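Local coordinates for protein kappa-carrageenase (Pseudoalteromonas carrageenovora, PDB 1DYP) that cleaves internal beta-1,4 linkages between galactose 4-sulfate and 3,6-anhydrogalactose in kappa-carrageenan, through this family 16 glycoside hydrolase catalytic domain with a tunnel-shaped active site, at residues Lys26-Lys30 / Trp31-Thr35; Thr35-Gly39 / Val40-Lys44; Thr144-Ala148 / Val149-Asp153; Gln231-Arg234 / Ala235-Gln239. The protein carries 1 engineered substitution. All coordinates share one frame; numbering follows the deposited sequence.

Interaction 1 of 4, residues Lys26-Lys30 / Trp31-Thr35; sequences KDATK and WNFQT
Lys26 lays its aliphatic chain along one face of the Phe33 ring, with CE 3.8 Å from the centroid of that ring and close to its normal. The chain is fully extended, CG lying anti to the backbone N (chi1 -177°), and it slides past Phe33 in the opposite direction, CG over CE2 and CE over the CD2 side. Lys26 NZ stands off-centre, 4.9 Å from the Phe33 centroid; this cation-pi contact is shared with hydrogen bonds from NZ to the carbonyl oxygens of Ala48 and Asn45. The opposite face of Phe33 carries CB of Trp31, making a three-layer arrangement. Lys30 runs alongside Trp31, its CG 3.9 Å from the centroid of the five-membered ring, before a bend at chi3 takes NZ away to the carbonyls of Ser20 and Ala17. At the edge of that indole NE1 bonds Asp21. The backbone turn is closed by Trp31 N, which donates to Asp27 O over 2.9 Å at 159°, in the carbonyl plane. Asp27 OD1 also accepts from this turn, taking Thr29 N at 2.9 Å (an Asx turn) and Lys30 N at 3.1 Å (an Asx motif) from one face of its carboxylate. A leucine at Trp31 would lose the NE1 donor and the indole face, and would probably leave Asp21 without this mate and the Lys30 chain with less to lie against. Both lysines thus spend their methylenes on aromatic faces and their ammonium groups on backbone carbonyls, which implies a contact that is apolar in the middle and polar at its ends.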
# COMPACT_ATOMS: atom_id res chain seq x y z
N LYS A 26 -6.64 5.77 -18.06
CA LYS A 26 -5.38 5.32 -17.48
C LYS A 26 -4.38 6.43 -17.77
O LYS A 26 -3.93 6.60 -18.90
CB LYS A 26 -4.94 4.01 -18.12
CG LYS A 26 -3.66 3.43 -17.52
CD LYS A 26 -3.36 2.05 -18.06
CE LYS A 26 -2.03 1.53 -17.52
NZ LYS A 26 -1.69 0.18 -18.04
N ASP A 27 -4.05 7.19 -16.73
CA ASP A 27 -3.15 8.34 -16.84
C ASP A 27 -1.71 8.04 -16.45
O ASP A 27 -1.36 8.10 -15.27
CB ASP A 27 -3.71 9.47 -15.97
CG ASP A 27 -2.98 10.78 -16.17
OD1 ASP A 27 -1.90 10.79 -16.80
OD2 ASP A 27 -3.49 11.80 -15.67
N ALA A 28 -0.88 7.75 -17.45
CA ALA A 28 0.53 7.43 -17.22
C ALA A 28 1.38 8.66 -16.92
O ALA A 28 2.56 8.54 -16.59
CB ALA A 28 1.09 6.68 -18.42
N THR A 29 0.81 9.85 -17.05
CA THR A 29 1.56 11.06 -16.74
C THR A 29 1.51 11.24 -15.23
O THR A 29 2.48 11.66 -14.60
CB THR A 29 0.93 12.30 -17.41
OG1 THR A 29 1.10 12.21 -18.83
CG2 THR A 29 1.58 13.58 -16.89
N LYS A 30 0.37 10.89 -14.66
CA LYS A 30 0.14 11.02 -13.23
C LYS A 30 0.63 9.81 -12.45
O LYS A 30 1.20 9.96 -11.37
CB LYS A 30 -1.36 11.22 -12.99
CG LYS A 30 -1.75 11.42 -11.53
CD LYS A 30 -3.26 11.66 -11.40
CE LYS A 30 -3.67 12.97 -12.06
NZ LYS A 30 -5.13 13.21 -11.95
N TRP A 31 0.42 8.62 -13.00
CA TRP A 31 0.81 7.39 -12.32
C TRP A 31 1.88 6.57 -13.02
O TRP A 31 1.93 6.50 -14.25
CB TRP A 31 -0.39 6.46 -12.14
CG TRP A 31 -1.58 7.11 -11.54
CD1 TRP A 31 -2.62 7.68 -12.20
CD2 TRP A 31 -1.83 7.29 -10.14
NE1 TRP A 31 -3.52 8.21 -11.30
CE2 TRP A 31 -3.06 7.99 -10.03
CE3 TRP A 31 -1.15 6.94 -8.97
CZ2 TRP A 31 -3.61 8.34 -8.80
CZ3 TRP A 31 -1.70 7.29 -7.74
CH2 TRP A 31 -2.92 7.98 -7.67
N ASN A 32 2.71 5.93 -12.21
CA ASN A 32 3.74 5.03 -12.72
C ASN A 32 3.08 3.66 -12.52
O ASN A 32 2.87 3.22 -11.39
CB ASN A 32 5.00 5.12 -11.87
CG ASN A 32 6.12 4.25 -12.40
OD1 ASN A 32 5.86 3.22 -13.02
ND2 ASN A 32 7.36 4.65 -12.16
N PHE A 33 2.73 3.01 -13.62
CA PHE A 33 2.06 1.71 -13.57
C PHE A 33 3.00 0.50 -13.63
O PHE A 33 2.56 -0.63 -13.80
CB PHE A 33 1.02 1.61 -14.69
CG PHE A 33 -0.12 2.59 -14.54
CD1 PHE A 33 -1.09 2.40 -13.56
CD2 PHE A 33 -0.22 3.68 -15.39
CE1 PHE A 33 -2.15 3.30 -13.42
CE2 PHE A 33 -1.28 4.58 -15.26
CZ PHE A 33 -2.25 4.39 -14.28
N GLN A 34 4.30 0.75 -13.49
CA GLN A 34 5.28 -0.33 -13.51
C GLN A 34 6.51 0.18 -12.78
O GLN A 34 7.51 0.55 -13.39
CB GLN A 34 5.62 -0.73 -14.94
CG GLN A 34 6.46 -2.00 -15.03
CD GLN A 34 6.58 -2.53 -16.44
OE1 GLN A 34 5.59 -2.95 -17.04
NE2 GLN A 34 7.80 -2.51 -16.98
N THR A 35 6.41 0.21 -11.45
CA THR A 35 7.46 0.69 -10.58
C THR A 35 8.56 -0.33 -10.34
O THR A 35 8.57 -1.41 -10.93
CB THR A 35 6.90 1.09 -9.21
OG1 THR A 35 6.44 -0.09 -8.53
CG2 THR A 35 5.72 2.05 -9.39

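Interaction 2 of 4, residues Thr35-Gly39 / Val40-Lys44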
# COMPACT_ATOMS: atom_id res chain seq x y z
N THR A 35 6.41 0.21 -11.45
CA THR A 35 7.46 0.69 -10.58
C THR A 35 8.56 -0.33 -10.34
O THR A 35 8.57 -1.41 -10.93
CB THR A 35 6.90 1.09 -9.21
OG1 THR A 35 6.44 -0.09 -8.53
CG2 THR A 35 5.72 2.05 -9.39
N GLU A 36 9.50 0.03 -9.47
CA GLU A 36 10.59 -0.86 -9.13
C GLU A 36 9.98 -2.12 -8.51
O GLU A 36 8.94 -2.04 -7.85
CB GLU A 36 11.55 -0.18 -8.13
CG GLU A 36 11.08 -0.07 -6.67
CD GLU A 36 9.95 0.92 -6.43
OE1 GLU A 36 9.68 1.79 -7.29
OE2 GLU A 36 9.33 0.85 -5.34
N ASN A 37 10.60 -3.26 -8.75
CA ASN A 37 10.09 -4.52 -8.22
C ASN A 37 10.59 -4.87 -6.83
O ASN A 37 11.67 -4.46 -6.41
CB ASN A 37 10.42 -5.67 -9.17
CG ASN A 37 9.65 -5.59 -10.47
OD1 ASN A 37 8.43 -5.40 -10.47
ND2 ASN A 37 10.35 -5.73 -11.59
N TYR A 38 9.78 -5.65 -6.13
CA TYR A 38 10.10 -6.12 -4.80
C TYR A 38 9.15 -7.27 -4.49
O TYR A 38 8.32 -7.63 -5.32
CB TYR A 38 9.97 -4.98 -3.78
CG TYR A 38 8.69 -4.18 -3.88
CD1 TYR A 38 7.52 -4.61 -3.27
CD2 TYR A 38 8.67 -2.97 -4.57
CE1 TYR A 38 6.35 -3.86 -3.35
CE2 TYR A 38 7.51 -2.21 -4.65
CZ TYR A 38 6.35 -2.65 -4.04
OH TYR A 38 5.21 -1.90 -4.12
N GLY A 39 9.27 -7.86 -3.30
CA GLY A 39 8.41 -8.98 -2.98
C GLY A 39 8.77 -10.15 -3.87
O GLY A 39 9.91 -10.26 -4.32
N VAL A 40 7.81 -11.03 -4.14
CA VAL A 40 8.07 -12.19 -4.98
C VAL A 40 7.19 -12.21 -6.22
O VAL A 40 6.70 -13.25 -6.65
CB VAL A 40 7.88 -13.49 -4.19
CG1 VAL A 40 8.93 -13.58 -3.10
CG2 VAL A 40 6.48 -13.55 -3.59
N TRP A 41 6.99 -11.03 -6.79
CA TRP A 41 6.20 -10.88 -8.00
C TRP A 41 6.82 -9.71 -8.73
O TRP A 41 7.73 -9.06 -8.22
CB TRP A 41 4.74 -10.58 -7.67
CG TRP A 41 4.57 -9.37 -6.81
CD1 TRP A 41 4.48 -8.07 -7.23
CD2 TRP A 41 4.54 -9.33 -5.38
NE1 TRP A 41 4.40 -7.23 -6.15
CE2 TRP A 41 4.44 -7.97 -5.00
CE3 TRP A 41 4.60 -10.31 -4.38
CZ2 TRP A 41 4.39 -7.58 -3.66
CZ3 TRP A 41 4.56 -9.92 -3.05
CH2 TRP A 41 4.45 -8.56 -2.70
N SER A 42 6.36 -9.45 -9.95
CA SER A 42 6.88 -8.33 -10.70
C SER A 42 5.69 -7.52 -11.18
O SER A 42 4.63 -8.07 -11.48
CB SER A 42 7.70 -8.81 -11.90
OG SER A 42 8.85 -9.51 -11.46
N TRP A 43 5.87 -6.21 -11.24
CA TRP A 43 4.81 -5.34 -11.70
C TRP A 43 4.82 -5.33 -13.22
O TRP A 43 5.88 -5.37 -13.85
CB TRP A 43 5.04 -3.91 -11.21
CG TRP A 43 5.19 -3.78 -9.74
CD1 TRP A 43 6.28 -3.31 -9.08
CD2 TRP A 43 4.21 -4.09 -8.74
NE1 TRP A 43 6.04 -3.30 -7.72
CE2 TRP A 43 4.78 -3.77 -7.49
CE3 TRP A 43 2.90 -4.60 -8.79
CZ2 TRP A 43 4.09 -3.95 -6.29
CZ3 TRP A 43 2.21 -4.77 -7.59
CH2 TRP A 43 2.81 -4.45 -6.35
N LYS A 44 3.64 -5.28 -13.82
CA LYS A 44 3.53 -5.22 -15.27
C LYS A 44 2.48 -4.18 -15.61
O LYS A 44 1.36 -4.21 -15.08
CB LYS A 44 3.14 -6.57 -15.86
CG LYS A 44 4.19 -7.66 -15.69
CD LYS A 44 5.48 -7.34 -16.44
CE LYS A 44 6.49 -8.46 -16.27
NZ LYS A 44 7.76 -8.22 -17.02
O HOH W 1 8.55 -5.09 -13.78
O HOH W 2 7.23 -6.23 -7.65
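Residues 35-39 turn back on 40-43 with end-to-end directions 164° apart, bringing CA of Asn37 within 5.6 Å of CA of Ser42. At the bend Gly39 sets its CA over the face of Trp41, 4.0 Å from the centroid of the six-membered ring, where a CB would collide with the indole. Asn37 does the work of a strand neighbour: its OD1 takes a nearly straight bond from Trp43 N at 2.8 Å, the donor tilted from the amide plane, while its ND2 reaches Trp43 O through water 1. Water 2 similarly joins Tyr38 N to Trp41 O. Tyr38 holds CG between the backbone N and the carbonyl carbon (chi1 48°), and this brings its ring face to the edge of Trp43 in a T-shaped pair, centroids 5.1 Å apart and planes at 73°. Tyr38 OH comes within 3.2 Å of Trp43 CZ2, at the edge of the indole, and Tyr38 CZ within 3.4 Å of the same atom. An alanine at Trp43 would keep the backbone bond to Asn37 but would probably open a gap beside Tyr38 and set that ring free to turn. Trp41 also packs on Arg234, curated as important for substrate recognition, and the side chain of Tyr38 is about 8 Å from that of the nucleophile Glu137; the tryptophan-rich turn therefore borders the active-site region of the family 16 fold.

Interaction 3 of 4, residues Thr144-Ala148 / Val149-Asp153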
# COMPACT_ATOMS: atom_id res chain seq x y z
N THR A 144 -7.22 -8.39 3.20
CA THR A 144 -7.07 -9.82 3.09
C THR A 144 -5.66 -10.41 3.16
O THR A 144 -5.28 -11.21 2.30
CB THR A 144 -7.76 -10.30 1.78
OG1 THR A 144 -7.18 -9.65 0.64
CG2 THR A 144 -9.25 -9.95 1.82
N GLN A 145 -4.89 -10.03 4.17
CA GLN A 145 -3.55 -10.60 4.31
C GLN A 145 -3.40 -11.31 5.66
O GLN A 145 -2.30 -11.70 6.05
CB GLN A 145 -2.47 -9.53 4.15
CG GLN A 145 -2.41 -8.48 5.25
CD GLN A 145 -1.16 -7.63 5.17
OE1 GLN A 145 -0.30 -7.84 4.30
NE2 GLN A 145 -1.03 -6.67 6.08
N LYS A 146 -4.52 -11.47 6.36
CA LYS A 146 -4.51 -12.16 7.65
C LYS A 146 -5.29 -13.47 7.53
O LYS A 146 -5.74 -13.83 6.44
CB LYS A 146 -5.10 -11.26 8.75
CG LYS A 146 -4.21 -10.07 9.14
CD LYS A 146 -2.95 -10.53 9.87
CE LYS A 146 -2.16 -9.34 10.45
NZ LYS A 146 -1.48 -8.54 9.40
N SER A 147 -5.47 -14.17 8.65
CA SER A 147 -6.17 -15.46 8.62
C SER A 147 -7.64 -15.39 8.20
O SER A 147 -8.11 -16.27 7.48
CB SER A 147 -6.07 -16.14 9.99
OG SER A 147 -6.90 -15.51 10.95
N ALA A 148 -8.35 -14.36 8.64
CA ALA A 148 -9.76 -14.19 8.31
C ALA A 148 -9.92 -13.08 7.29
O ALA A 148 -9.28 -12.03 7.39
CB ALA A 148 -10.56 -13.88 9.56
N VAL A 149 -10.79 -13.30 6.31
CA VAL A 149 -11.01 -12.33 5.25
C VAL A 149 -11.45 -10.94 5.72
O VAL A 149 -11.15 -9.95 5.07
CB VAL A 149 -12.04 -12.87 4.23
CG1 VAL A 149 -13.44 -12.85 4.83
CG2 VAL A 149 -11.97 -12.07 2.94
N ARG A 150 -12.15 -10.86 6.85
CA ARG A 150 -12.61 -9.56 7.33
C ARG A 150 -11.61 -8.79 8.19
O ARG A 150 -11.91 -7.70 8.66
CB ARG A 150 -13.95 -9.69 8.06
CG ARG A 150 -15.06 -10.15 7.13
CD ARG A 150 -16.44 -10.03 7.76
NE ARG A 150 -17.47 -10.44 6.81
CZ ARG A 150 -18.78 -10.25 6.98
NH1 ARG A 150 -19.23 -9.66 8.08
NH2 ARG A 150 -19.63 -10.66 6.05
N GLU A 151 -10.43 -9.36 8.39
CA GLU A 151 -9.42 -8.67 9.19
C GLU A 151 -8.61 -7.77 8.26
O GLU A 151 -8.01 -8.24 7.29
CB GLU A 151 -8.48 -9.68 9.86
CG GLU A 151 -7.45 -9.05 10.80
CD GLU A 151 -8.09 -8.31 11.97
OE1 GLU A 151 -9.22 -8.67 12.35
OE2 GLU A 151 -7.45 -7.39 12.52
N SER A 152 -8.62 -6.47 8.55
CA SER A 152 -7.88 -5.52 7.73
C SER A 152 -6.76 -4.89 8.54
O SER A 152 -6.84 -4.79 9.77
CB SER A 152 -8.81 -4.42 7.20
OG SER A 152 -9.44 -3.72 8.26
N ASP A 153 -5.70 -4.46 7.85
CA ASP A 153 -4.58 -3.82 8.51
C ASP A 153 -4.43 -2.37 8.05
O ASP A 153 -4.62 -2.05 6.88
CB ASP A 153 -3.29 -4.58 8.22
CG ASP A 153 -3.33 -5.98 8.76
OD1 ASP A 153 -3.58 -6.14 9.98
OD2 ASP A 153 -3.11 -6.92 7.98
O HOH W 3 -9.39 -7.81 4.88
O HOH W 4 -5.40 -7.95 6.22
O HOH W 5 -7.30 -10.68 6.16
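Asp153 OD2 is gripped by two side chains of the preceding loop, Gln145 and Lys146. Lys146 NZ makes the shorter bond, a salt bridge of 2.7 Å to Asp153 OD2, its chain bent at chi2 and chi4 and crossing the aspartate at about a right angle. Gln145 NE2 donates to Asp153 OD2 over 2.8 Å at 160°, with the oxygen close to the plane of the amide. Both donors arrive from the same face, above the carboxylate plane, and the amide is turned 57° from the carboxylate. On the way Lys146 CG brushes Glu151 CG at 3.8 Å. Within the loop, ordered water fills the place of direct backbone pairing: Glu151 O receives water 3, which accepts from Thr144 N and donates to Val149 O as well. Water 5, accepting from Lys146 N, also lies 2.8 Å from Glu151 O. A type I turn from Ala148 to Glu151 starts the strand, and Thr144 CG2 meets Val149 CG2 at 3.6 Å. Gln145 OE1 accepts from NE of Arg234. With Glu142, the proton donor, just before it in the chain, this loop follows the segment carrying Glu137, Asp139 and Glu142, the family 16 catalytic residues, and Asp153 probably acts in a second shell, helping to orient the Gln145 amide that meets Arg234.

Interaction 4 of 4, residues Gln231-Arg234 / Ala235-Gln239; sequences QGLR and APHTQ
Among the hydrogen bonds, His237 N donates to Arg234 O over 2.9 Å at 155°, closing a four-residue turn. The peptide before Pro236 is cis, and the backbone angles of Ala235 and Pro236 fit a type VIa turn. A second bond stays within residues 231-234: the Arg234 chain bends at chi2 (-68°) and folds back, bringing NH1 to Leu233 O at 2.9 Å. That bond is straight at the hydrogen and lies in the guanidinium plane, although NH1 stands above the plane of the carbonyl it meets.

Apolar contacts gather round Leu233. Its CD2 touches His237 CB at 3.7 Å, the two side chains crossing at about a right angle, while Thr238 slides past in the opposite direction with CG2 4.0 Å from Leu233 CG.

A close polar approach stands apart from both groups: Thr238 OG1 lies 3.1 Å from Arg234 C without a hydrogen bond between them.

Polar ends are held by groups beyond the turn. His237 ND1 bonds the carbonyl of Asn250, and the ring also meets those of Tyr84 and Phe256. Arg234 NE bonds Gln145 OE1, and NH2 makes a long, weak ion pair with Glu142.

Arg234, curated as important for substrate recognition, thus has its guanidinium fixed on two sides, by its own backbone neighbour and by an amide. Such a fixed cationic group beside the proton donor is consistent with recognition of a sulfated sugar.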
# COMPACT_ATOMS: atom_id res chain seq x y z
N GLN A 231 -1.51 -4.46 -5.60
CA GLN A 231 -1.97 -5.73 -5.05
C GLN A 231 -0.77 -6.65 -4.92
O GLN A 231 -0.08 -6.95 -5.90
CB GLN A 231 -3.03 -6.35 -5.96
CG GLN A 231 -3.60 -7.64 -5.40
CD GLN A 231 -4.94 -7.98 -6.00
OE1 GLN A 231 -5.98 -7.44 -5.59
NE2 GLN A 231 -4.94 -8.87 -6.99
N GLY A 232 -0.50 -7.08 -3.70
CA GLY A 232 0.63 -7.95 -3.46
C GLY A 232 0.24 -9.40 -3.28
O GLY A 232 -0.93 -9.73 -3.11
N LEU A 233 1.24 -10.28 -3.32
CA LEU A 233 1.03 -11.71 -3.16
C LEU A 233 1.19 -12.07 -1.68
O LEU A 233 1.98 -11.44 -0.96
CB LEU A 233 2.05 -12.47 -4.01
CG LEU A 233 1.76 -13.93 -4.36
CD1 LEU A 233 0.54 -14.02 -5.28
CD2 LEU A 233 2.99 -14.53 -5.03
N ARG A 234 0.46 -13.08 -1.24
CA ARG A 234 0.51 -13.52 0.16
C ARG A 234 0.37 -15.03 0.26
O ARG A 234 0.24 -15.72 -0.75
CB ARG A 234 -0.63 -12.86 0.95
CG ARG A 234 -0.56 -11.34 1.03
CD ARG A 234 0.63 -10.88 1.88
NE ARG A 234 0.60 -9.45 2.15
CZ ARG A 234 1.13 -8.51 1.37
NH1 ARG A 234 1.74 -8.86 0.24
NH2 ARG A 234 1.07 -7.24 1.72
N ALA A 235 0.42 -15.54 1.49
CA ALA A 235 0.27 -16.96 1.73
C ALA A 235 -1.07 -17.34 1.09
O ALA A 235 -2.02 -16.56 1.13
CB ALA A 235 0.23 -17.23 3.23
N PRO A 236 -1.18 -18.55 0.54
CA PRO A 236 -0.21 -19.65 0.47
C PRO A 236 0.87 -19.60 -0.61
O PRO A 236 1.51 -20.62 -0.88
CB PRO A 236 -1.11 -20.86 0.29
CG PRO A 236 -2.15 -20.32 -0.66
CD PRO A 236 -2.47 -18.95 -0.07
N HIS A 237 1.08 -18.44 -1.21
CA HIS A 237 2.07 -18.33 -2.28
C HIS A 237 3.37 -17.66 -1.86
O HIS A 237 4.24 -17.42 -2.69
CB HIS A 237 1.46 -17.55 -3.44
CG HIS A 237 0.12 -18.08 -3.85
ND1 HIS A 237 -0.06 -19.36 -4.32
CD2 HIS A 237 -1.11 -17.51 -3.81
CE1 HIS A 237 -1.35 -19.56 -4.55
NE2 HIS A 237 -2.00 -18.46 -4.25
N THR A 238 3.50 -17.41 -0.57
CA THR A 238 4.68 -16.74 -0.05
C THR A 238 5.12 -17.26 1.31
O THR A 238 4.37 -17.95 2.01
CB THR A 238 4.43 -15.23 0.14
OG1 THR A 238 3.39 -15.06 1.11
CG2 THR A 238 4.01 -14.58 -1.17
N GLN A 239 6.35 -16.91 1.65
CA GLN A 239 6.94 -17.21 2.94
C GLN A 239 7.52 -15.86 3.33
O GLN A 239 7.81 -15.04 2.45
CB GLN A 239 8.08 -18.23 2.83
CG GLN A 239 7.68 -19.58 2.26
CD GLN A 239 6.65 -20.32 3.10
OE1 GLN A 239 6.31 -19.90 4.21
NE2 GLN A 239 6.16 -21.43 2.57

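In the fold
All four contacts are local turns in the one catalytic domain. Interaction 2 is the more buried, with five of nine touching residues buried; interaction 3 is the more exposed, with four exposed and two buried. Interactions 1 and 2 share Thr35, both bordering strand 75-95: the first, away from the annotated sites, uses lysine methylenes on aromatic faces, the second tryptophans and bridging waters. Interactions 1 and 3 lie on opposite sides of the chain's centre, about 28 Å apart between centres. Near Glu142, interactions 3 and 4 are joined by a polar link, a probable hydrogen bond from Arg234 to Gln145, whereas interactions 2 and 4 meet through packing, Val40 CG2 lying 3.6 Å from Thr238 CG2.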